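Local structure of putative enzyme related to aldose 1-epimerase (Salmonella typhimurium, 2HTA) at residues Val255-Gly260 against Lys276-Val281; Ala188-Ser193 against Gln216-Arg221. The protein probably interconverts the alpha and beta anomers of D-glucose 6-phosphate, acting as a hexose-6-phosphate mutarotase of the aldose 1-epimerase superfamily. All blocks are in the same frame, centred on the assembly; numbering follows the deposited sequence.

Interaction 1. Residues Val255-Gly260 against Lys276-Val281; sequences VGWNPG and KTFVCV
Trp257 and Cys280 face each other as a hydrogen-bonded pair where strand 253-258 runs antiparallel to strand 278-286 in a sheet of the mutarotase fold. The bond from Cys280 N to Trp257 O is 2.9 Å long and fairly straight (163° at the hydrogen), and Trp257 N donates to Cys280 O in return. Both side chains leave the sheet on the same face, Trp257 beside Asp223, which binds substrate by similarity. There Cys280 SG lies in the plane of the indole, 3.5 Å from Trp257 CE3, a sulfur-aromatic contact in which a small thiol suits so broad a ring.

The packing is closest around Phe278. Its CG stands between the backbone N and the carbonyl carbon (chi1 80°), which brings the end of the ring toward Trp257 and Pro259. Phe278 CZ then meets Pro259 CD at 3.4 Å, while the indole lies oblique to it. Beyond the two segments the phenyl also meets the rings of Trp75 and Tyr181. Asn258 ND2 sits over one face of this ring and donates to Phe278 O at 2.7 Å, although the bond is bent, 133° at the hydrogen.

By contrast, exposed Lys276 turns away from the partner strand.

Asn258 OD1 accepts from Gly260 N at 2.8 Å, a capping bond at the turn leading into the helix that follows, and ND2 also donates to Tyr275 O. With both amide ends engaged, this buried side chain is fixed in rotation and ties both strands to the turn before the helix.

Interaction 2. Residues Ala188-Ser193 against Gln216-Arg221; sequences ANVKVS and QTFPDR
Val192 and Gln216 form an antiparallel hydrogen-bonded pair, their two backbone bonds both nearly straight: Val192 N to Gln216 O at 2.9 Å and Gln216 N to Val192 O at 2.8 Å. Gln216 O also receives a CA-H...O contact from Lys191 CA at 3.3 Å.

Beyond Lys191 and Thr217 the backbones part, and a water links them: it donates to Val190 O and accepts from Phe218 N at 2.9 Å, serving two backbone groups that do not bond each other.

Phe218 supplies the apolar part. With CG beside its own backbone N (chi1 -65°), the ring reaches back toward the valines, and Phe218 CE1 meets Val192 CG2 at 3.7 Å. Val190 CG1 makes a looser contact with Phe218 CD1. Branched valines suit an extended backbone and give this buried side compact methyl surfaces.

The weakly bonded strand 216-217 is the outermost of a nine-stranded antiparallel sheet, with 191-193 next to it, part of the beta-rich fold of the galactose mutarotase superfamily. Strand 232-237 flanks 191-193 on its other side, where Ile235 packs on both valines.

Lys191 and Thr217 stand on the exposed face, touching through Lys191 CB and Thr217 CG2 at 4.0 Å; the extended lysine then carries its amine away, as suits a charged group at the surface.

Gln216 is buried, yet its amide has partners at both ends. The chain bends at chi2 (72°), bringing NE2 to Thr217 O at 2.9 Å, while OE1 accepts from Tyr226 OH and Arg224 NH1.

Interaction 2 closes along the chain before interaction 1 opens, and their centres lie 8 Å apart on the same side of the molecule. They belong to different sheets: 255-260 and 276-281 sit on neighbouring strands of the eight-stranded sheet, whereas 188-193 and 216-221 end the nine-stranded one. Phe218 bridges the two, its CZ lying 3.7 Å from Val279 CG2, and Arg221 CB packs 3.3 Å from Pro259 O. Between them, strand 222-226 leads from interaction 2 into the eight-stranded sheet, pairing with 253-258. Interaction 1 lies nearer the probable active site: Val255 touches Glu282, inferred to be catalytic, and Trp257 touches Asp223, which probably binds substrate, as in related enzymes.

Interaction 1. Residues Val255-Gly260 against Lys276-Val281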
ATOM      1  N   VAL A 255     -10.319   1.287   4.413  1.00 15.90           N
ATOM      2  CA  VAL A 255     -10.559   2.587   3.839  1.00 17.54           C
ATOM      3  C   VAL A 255     -10.679   2.503   2.333  1.00 19.23           C
ATOM      4  O   VAL A 255      -9.879   1.805   1.696  1.00 19.48           O
ATOM      5  CB  VAL A 255      -9.458   3.584   4.245  1.00 18.64           C
ATOM      6  CG1 VAL A 255      -9.497   4.883   3.412  1.00 17.63           C
ATOM      7  CG2 VAL A 255      -9.706   3.910   5.732  1.00 15.55           C
ATOM      8  N   GLY A 256     -11.721   3.115   1.792  1.00 18.70           N
ATOM      9  CA  GLY A 256     -11.830   3.252   0.352  1.00 18.28           C
ATOM     10  C   GLY A 256     -11.589   4.723   0.013  1.00 20.42           C
ATOM     11  O   GLY A 256     -12.215   5.608   0.614  1.00 20.92           O
ATOM     12  N   TRP A 257     -10.697   4.994  -0.955  1.00 19.48           N
ATOM     13  CA  TRP A 257     -10.394   6.388  -1.266  1.00 20.56           C
ATOM     14  C   TRP A 257     -10.131   6.520  -2.760  1.00 21.07           C
ATOM     15  O   TRP A 257      -9.433   5.692  -3.359  1.00 20.87           O
ATOM     16  CB  TRP A 257      -9.143   6.817  -0.504  1.00 20.83           C
ATOM     17  CG  TRP A 257      -8.681   8.205  -0.819  1.00 22.39           C
ATOM     18  CD1 TRP A 257      -9.345   9.352  -0.563  1.00 25.10           C
ATOM     19  CD2 TRP A 257      -7.443   8.568  -1.430  1.00 23.75           C
ATOM     20  NE1 TRP A 257      -8.603  10.441  -0.998  1.00 26.36           N
ATOM     21  CE2 TRP A 257      -7.408   9.973  -1.501  1.00 24.85           C
ATOM     22  CE3 TRP A 257      -6.346   7.838  -1.918  1.00 23.03           C
ATOM     23  CZ2 TRP A 257      -6.315  10.666  -2.059  1.00 23.04           C
ATOM     24  CZ3 TRP A 257      -5.243   8.529  -2.475  1.00 23.11           C
ATOM     25  CH2 TRP A 257      -5.242   9.929  -2.530  1.00 25.12           C
ATOM     26  N   ASN A 258     -10.680   7.575  -3.341  1.00 21.47           N
ATOM     27  CA  ASN A 258     -10.201   8.110  -4.632  1.00 22.47           C
ATOM     28  C   ASN A 258     -10.329   9.619  -4.558  1.00 22.34           C
ATOM     29  O   ASN A 258     -11.331  10.105  -4.077  1.00 24.40           O
ATOM     30  CB  ASN A 258     -11.025   7.583  -5.791  1.00 22.56           C
ATOM     31  CG  ASN A 258     -10.548   8.147  -7.135  1.00 24.02           C
ATOM     32  OD1 ASN A 258     -10.884   9.277  -7.461  1.00 23.79           O
ATOM     33  ND2 ASN A 258      -9.784   7.351  -7.929  1.00 23.96           N
ATOM     34  N   PRO A 259      -9.304  10.357  -4.990  1.00 23.60           N
ATOM     35  CA  PRO A 259      -9.268  11.816  -4.700  1.00 24.40           C
ATOM     36  C   PRO A 259     -10.218  12.565  -5.597  1.00 25.84           C
ATOM     37  O   PRO A 259     -10.583  13.676  -5.277  1.00 27.15           O
ATOM     38  CB  PRO A 259      -7.828  12.205  -5.036  1.00 25.20           C
ATOM     39  CG  PRO A 259      -7.312  11.166  -6.014  1.00 22.30           C
ATOM     40  CD  PRO A 259      -8.065   9.884  -5.661  1.00 23.60           C
ATOM     41  N   GLY A 260     -10.650  11.944  -6.702  1.00 25.82           N
ATOM     42  CA  GLY A 260     -11.416  12.681  -7.718  1.00 26.07           C
ATOM     43  C   GLY A 260     -10.539  13.715  -8.456  1.00 27.60           C
ATOM     44  O   GLY A 260      -9.361  13.903  -8.145  1.00 26.65           O
ATOM     45  N   LYS A 276      -8.348   8.715 -12.431  1.00 24.99           N
ATOM     46  CA  LYS A 276      -9.093   7.878 -13.344  1.00 25.32           C
ATOM     47  C   LYS A 276      -8.752   6.377 -13.276  1.00 24.61           C
ATOM     48  O   LYS A 276      -9.602   5.564 -13.573  1.00 24.64           O
ATOM     49  CB  LYS A 276      -8.895   8.348 -14.786  1.00 25.84           C
ATOM     50  CG  LYS A 276      -9.689   9.643 -15.007  1.00 27.33           C
ATOM     51  CD  LYS A 276      -9.589  10.143 -16.431  1.00 33.37           C
ATOM     52  CE  LYS A 276     -10.578  11.299 -16.634  1.00 38.78           C
ATOM     53  NZ  LYS A 276     -10.703  11.702 -18.084  1.00 40.91           N
ATOM     54  N   THR A 277      -7.500   6.041 -12.955  1.00 22.50           N
ATOM     55  CA  THR A 277      -7.057   4.663 -13.095  1.00 21.50           C
ATOM     56  C   THR A 277      -6.597   3.990 -11.795  1.00 21.78           C
ATOM     57  O   THR A 277      -5.912   2.946 -11.828  1.00 20.59           O
ATOM     58  CB  THR A 277      -5.984   4.521 -14.185  1.00 22.06           C
ATOM     59  OG1 THR A 277      -4.931   5.471 -13.945  1.00 22.87           O
ATOM     60  CG2 THR A 277      -6.639   4.800 -15.564  1.00 23.26           C
ATOM     61  N   PHE A 278      -7.035   4.536 -10.657  1.00 21.06           N
ATOM     62  CA  PHE A 278      -6.864   3.792  -9.405  1.00 21.04           C
ATOM     63  C   PHE A 278      -8.008   3.949  -8.434  1.00 20.89           C
ATOM     64  O   PHE A 278      -8.777   4.941  -8.488  1.00 21.26           O
ATOM     65  CB  PHE A 278      -5.513   4.120  -8.742  1.00 20.46           C
ATOM     66  CG  PHE A 278      -5.499   5.438  -7.974  1.00 22.27           C
ATOM     67  CD1 PHE A 278      -5.901   5.504  -6.629  1.00 21.36           C
ATOM     68  CD2 PHE A 278      -5.073   6.611  -8.609  1.00 21.85           C
ATOM     69  CE1 PHE A 278      -5.890   6.719  -5.932  1.00 22.21           C
ATOM     70  CE2 PHE A 278      -5.035   7.839  -7.898  1.00 20.91           C
ATOM     71  CZ  PHE A 278      -5.428   7.873  -6.574  1.00 22.14           C
ATOM     72  N   VAL A 279      -8.111   2.975  -7.524  1.00 20.17           N
ATOM     73  CA  VAL A 279      -8.925   3.125  -6.323  1.00 20.35           C
ATOM     74  C   VAL A 279      -8.053   2.584  -5.192  1.00 20.43           C
ATOM     75  O   VAL A 279      -7.338   1.585  -5.383  1.00 19.27           O
ATOM     76  CB  VAL A 279     -10.278   2.359  -6.405  1.00 19.35           C
ATOM     77  CG1 VAL A 279     -10.093   0.818  -6.489  1.00 20.94           C
ATOM     78  CG2 VAL A 279     -11.202   2.667  -5.260  1.00 18.15           C
ATOM     79  N   CYS A 280      -8.099   3.264  -4.045  1.00 19.63           N
ATOM     80  CA  CYS A 280      -7.436   2.732  -2.857  1.00 19.96           C
ATOM     81  C   CYS A 280      -8.363   1.931  -2.008  1.00 18.89           C
ATOM     82  O   CYS A 280      -9.439   2.416  -1.632  1.00 19.89           O
ATOM     83  CB  CYS A 280      -6.786   3.845  -2.011  1.00 18.67           C
ATOM     84  SG  CYS A 280      -5.362   4.564  -2.811  1.00 20.39           S
ATOM     85  N   VAL A 281      -7.936   0.700  -1.680  1.00 17.42           N
ATOM     86  CA  VAL A 281      -8.670  -0.147  -0.735  1.00 18.83           C
ATOM     87  C   VAL A 281      -7.616  -0.593   0.288  1.00 19.46           C
ATOM     88  O   VAL A 281      -6.729  -1.442  -0.002  1.00 18.73           O
ATOM     89  CB  VAL A 281      -9.398  -1.385  -1.429  1.00 19.74           C
ATOM     90  CG1 VAL A 281     -10.016  -2.370  -0.367  1.00 18.64           C
ATOM     91  CG2 VAL A 281     -10.439  -0.936  -2.518  1.00 17.00           C
TER

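Interaction 2. Residues Ala188-Ser193 against Gln216-Arg221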
ATOM      1  N   ALA A 188     -14.855   5.564 -12.942  1.00 27.30           N
ATOM      2  CA  ALA A 188     -16.264   5.881 -13.091  1.00 27.58           C
ATOM      3  C   ALA A 188     -17.108   4.616 -13.135  1.00 28.95           C
ATOM      4  O   ALA A 188     -18.295   4.664 -12.837  1.00 29.81           O
ATOM      5  CB  ALA A 188     -16.505   6.731 -14.387  1.00 28.22           C
ATOM      6  N   ASN A 189     -16.548   3.476 -13.511  1.00 28.09           N
ATOM      7  CA  ASN A 189     -17.398   2.292 -13.420  1.00 28.52           C
ATOM      8  C   ASN A 189     -17.072   1.357 -12.248  1.00 27.54           C
ATOM      9  O   ASN A 189     -17.726   0.312 -12.089  1.00 28.17           O
ATOM     10  CB  ASN A 189     -17.460   1.481 -14.724  1.00 28.77           C
ATOM     11  CG  ASN A 189     -16.125   0.919 -15.127  1.00 33.24           C
ATOM     12  OD1 ASN A 189     -15.458   0.194 -14.352  1.00 36.40           O
ATOM     13  ND2 ASN A 189     -15.715   1.238 -16.348  1.00 33.03           N
ATOM     14  N   VAL A 190     -16.064   1.716 -11.458  1.00 24.92           N
ATOM     15  CA  VAL A 190     -15.590   0.805 -10.406  1.00 23.54           C
ATOM     16  C   VAL A 190     -16.620   0.743  -9.291  1.00 22.83           C
ATOM     17  O   VAL A 190     -17.181   1.750  -8.918  1.00 23.16           O
ATOM     18  CB  VAL A 190     -14.214   1.267  -9.857  1.00 22.53           C
ATOM     19  CG1 VAL A 190     -13.876   0.510  -8.566  1.00 23.59           C
ATOM     20  CG2 VAL A 190     -13.167   1.020 -10.907  1.00 23.19           C
ATOM     21  N   LYS A 191     -16.916  -0.454  -8.809  1.00 23.68           N
ATOM     22  CA  LYS A 191     -17.534  -0.583  -7.507  1.00 23.58           C
ATOM     23  C   LYS A 191     -16.745  -1.560  -6.641  1.00 22.49           C
ATOM     24  O   LYS A 191     -16.090  -2.533  -7.144  1.00 20.51           O
ATOM     25  CB  LYS A 191     -19.009  -0.960  -7.606  1.00 26.53           C
ATOM     26  CG  LYS A 191     -19.221  -2.296  -8.277  1.00 27.58           C
ATOM     27  CD  LYS A 191     -20.682  -2.447  -8.805  1.00 33.81           C
ATOM     28  CE  LYS A 191     -20.801  -3.798  -9.544  1.00 37.54           C
ATOM     29  NZ  LYS A 191     -22.228  -4.265  -9.858  1.00 37.14           N
ATOM     30  N   VAL A 192     -16.788  -1.309  -5.336  1.00 19.40           N
ATOM     31  CA  VAL A 192     -16.140  -2.202  -4.373  1.00 19.46           C
ATOM     32  C   VAL A 192     -17.214  -2.766  -3.462  1.00 19.74           C
ATOM     33  O   VAL A 192     -18.010  -2.007  -2.903  1.00 20.19           O
ATOM     34  CB  VAL A 192     -15.051  -1.452  -3.556  1.00 19.33           C
ATOM     35  CG1 VAL A 192     -14.372  -2.409  -2.536  1.00 17.56           C
ATOM     36  CG2 VAL A 192     -14.008  -0.861  -4.530  1.00 19.68           C
ATOM     37  N   SER A 193     -17.245  -4.087  -3.321  1.00 18.81           N
ATOM     38  CA  SER A 193     -18.226  -4.740  -2.454  1.00 18.90           C
ATOM     39  C   SER A 193     -17.503  -5.331  -1.256  1.00 17.02           C
ATOM     40  O   SER A 193     -16.253  -5.310  -1.212  1.00 17.63           O
ATOM     41  CB  SER A 193     -18.982  -5.842  -3.241  1.00 19.10           C
ATOM     42  OG  SER A 193     -18.069  -6.764  -3.762  1.00 20.00           O
ATOM     43  N   GLN A 216     -19.742   0.135  -2.553  1.00 19.53           N
ATOM     44  CA  GLN A 216     -19.345   1.550  -2.744  1.00 20.65           C
ATOM     45  C   GLN A 216     -18.988   1.852  -4.186  1.00 20.81           C
ATOM     46  O   GLN A 216     -18.194   1.132  -4.804  1.00 22.21           O
ATOM     47  CB  GLN A 216     -18.150   1.914  -1.822  1.00 20.64           C
ATOM     48  CG  GLN A 216     -17.731   3.358  -1.902  1.00 20.05           C
ATOM     49  CD  GLN A 216     -18.751   4.258  -1.231  1.00 20.05           C
ATOM     50  OE1 GLN A 216     -19.125   4.039  -0.061  1.00 20.14           O
ATOM     51  NE2 GLN A 216     -19.209   5.266  -1.960  1.00 21.25           N
ATOM     52  N   THR A 217     -19.527   2.950  -4.715  1.00 22.35           N
ATOM     53  CA  THR A 217     -19.085   3.513  -5.999  1.00 21.58           C
ATOM     54  C   THR A 217     -18.327   4.835  -5.767  1.00 22.91           C
ATOM     55  O   THR A 217     -18.401   5.422  -4.693  1.00 22.94           O
ATOM     56  CB  THR A 217     -20.276   3.817  -6.963  1.00 21.90           C
ATOM     57  OG1 THR A 217     -21.248   4.653  -6.330  1.00 25.52           O
ATOM     58  CG2 THR A 217     -20.968   2.504  -7.469  1.00 22.69           C
ATOM     59  N   PHE A 218     -17.634   5.306  -6.788  1.00 22.59           N
ATOM     60  CA  PHE A 218     -16.648   6.348  -6.657  1.00 22.78           C
ATOM     61  C   PHE A 218     -16.921   7.331  -7.759  1.00 24.20           C
ATOM     62  O   PHE A 218     -16.088   7.503  -8.638  1.00 25.41           O
ATOM     63  CB  PHE A 218     -15.217   5.780  -6.753  1.00 21.36           C
ATOM     64  CG  PHE A 218     -14.877   4.858  -5.601  1.00 23.59           C
ATOM     65  CD1 PHE A 218     -15.330   3.540  -5.588  1.00 23.24           C
ATOM     66  CD2 PHE A 218     -14.188   5.344  -4.488  1.00 23.65           C
ATOM     67  CE1 PHE A 218     -15.061   2.695  -4.451  1.00 22.94           C
ATOM     68  CE2 PHE A 218     -13.909   4.490  -3.373  1.00 22.51           C
ATOM     69  CZ  PHE A 218     -14.361   3.197  -3.373  1.00 23.79           C
ATOM     70  N   PRO A 219     -18.081   8.010  -7.682  1.00 25.71           N
ATOM     71  CA  PRO A 219     -18.400   8.941  -8.767  1.00 26.15           C
ATOM     72  C   PRO A 219     -17.609  10.240  -8.683  1.00 27.70           C
ATOM     73  O   PRO A 219     -17.486  10.953  -9.713  1.00 27.57           O
ATOM     74  CB  PRO A 219     -19.888   9.188  -8.576  1.00 25.96           C
ATOM     75  CG  PRO A 219     -20.123   9.075  -7.007  1.00 26.16           C
ATOM     76  CD  PRO A 219     -19.148   7.925  -6.651  1.00 25.00           C
ATOM     77  N   ASP A 220     -17.057  10.533  -7.493  1.00 26.92           N
ATOM     78  CA  ASP A 220     -16.289  11.755  -7.244  1.00 26.01           C
ATOM     79  C   ASP A 220     -15.357  11.463  -6.070  1.00 25.97           C
ATOM     80  O   ASP A 220     -15.266  10.306  -5.606  1.00 24.83           O
ATOM     81  CB  ASP A 220     -17.258  12.864  -6.837  1.00 27.63           C
ATOM     82  N   ARG A 221     -14.725  12.492  -5.519  1.00 24.79           N
ATOM     83  CA  ARG A 221     -13.919  12.335  -4.302  1.00 24.31           C
ATOM     84  C   ARG A 221     -14.675  11.570  -3.226  1.00 24.08           C
ATOM     85  O   ARG A 221     -15.762  11.992  -2.773  1.00 22.85           O
ATOM     86  CB  ARG A 221     -13.479  13.673  -3.758  1.00 24.12           C
ATOM     87  CG  ARG A 221     -12.516  13.560  -2.603  1.00 25.53           C
ATOM     88  CD  ARG A 221     -12.227  14.984  -2.107  1.00 33.84           C
ATOM     89  NE  ARG A 221     -11.746  14.946  -0.720  1.00 38.42           N
ATOM     90  CZ  ARG A 221     -12.052  15.844   0.212  1.00 38.34           C
ATOM     91  NH1 ARG A 221     -12.851  16.865  -0.077  1.00 38.88           N
ATOM     92  NH2 ARG A 221     -11.557  15.717   1.435  1.00 39.54           N
TER
HETATM   93  O   HOH W   1     -17.531   4.249  -9.482  1.00 26.59           O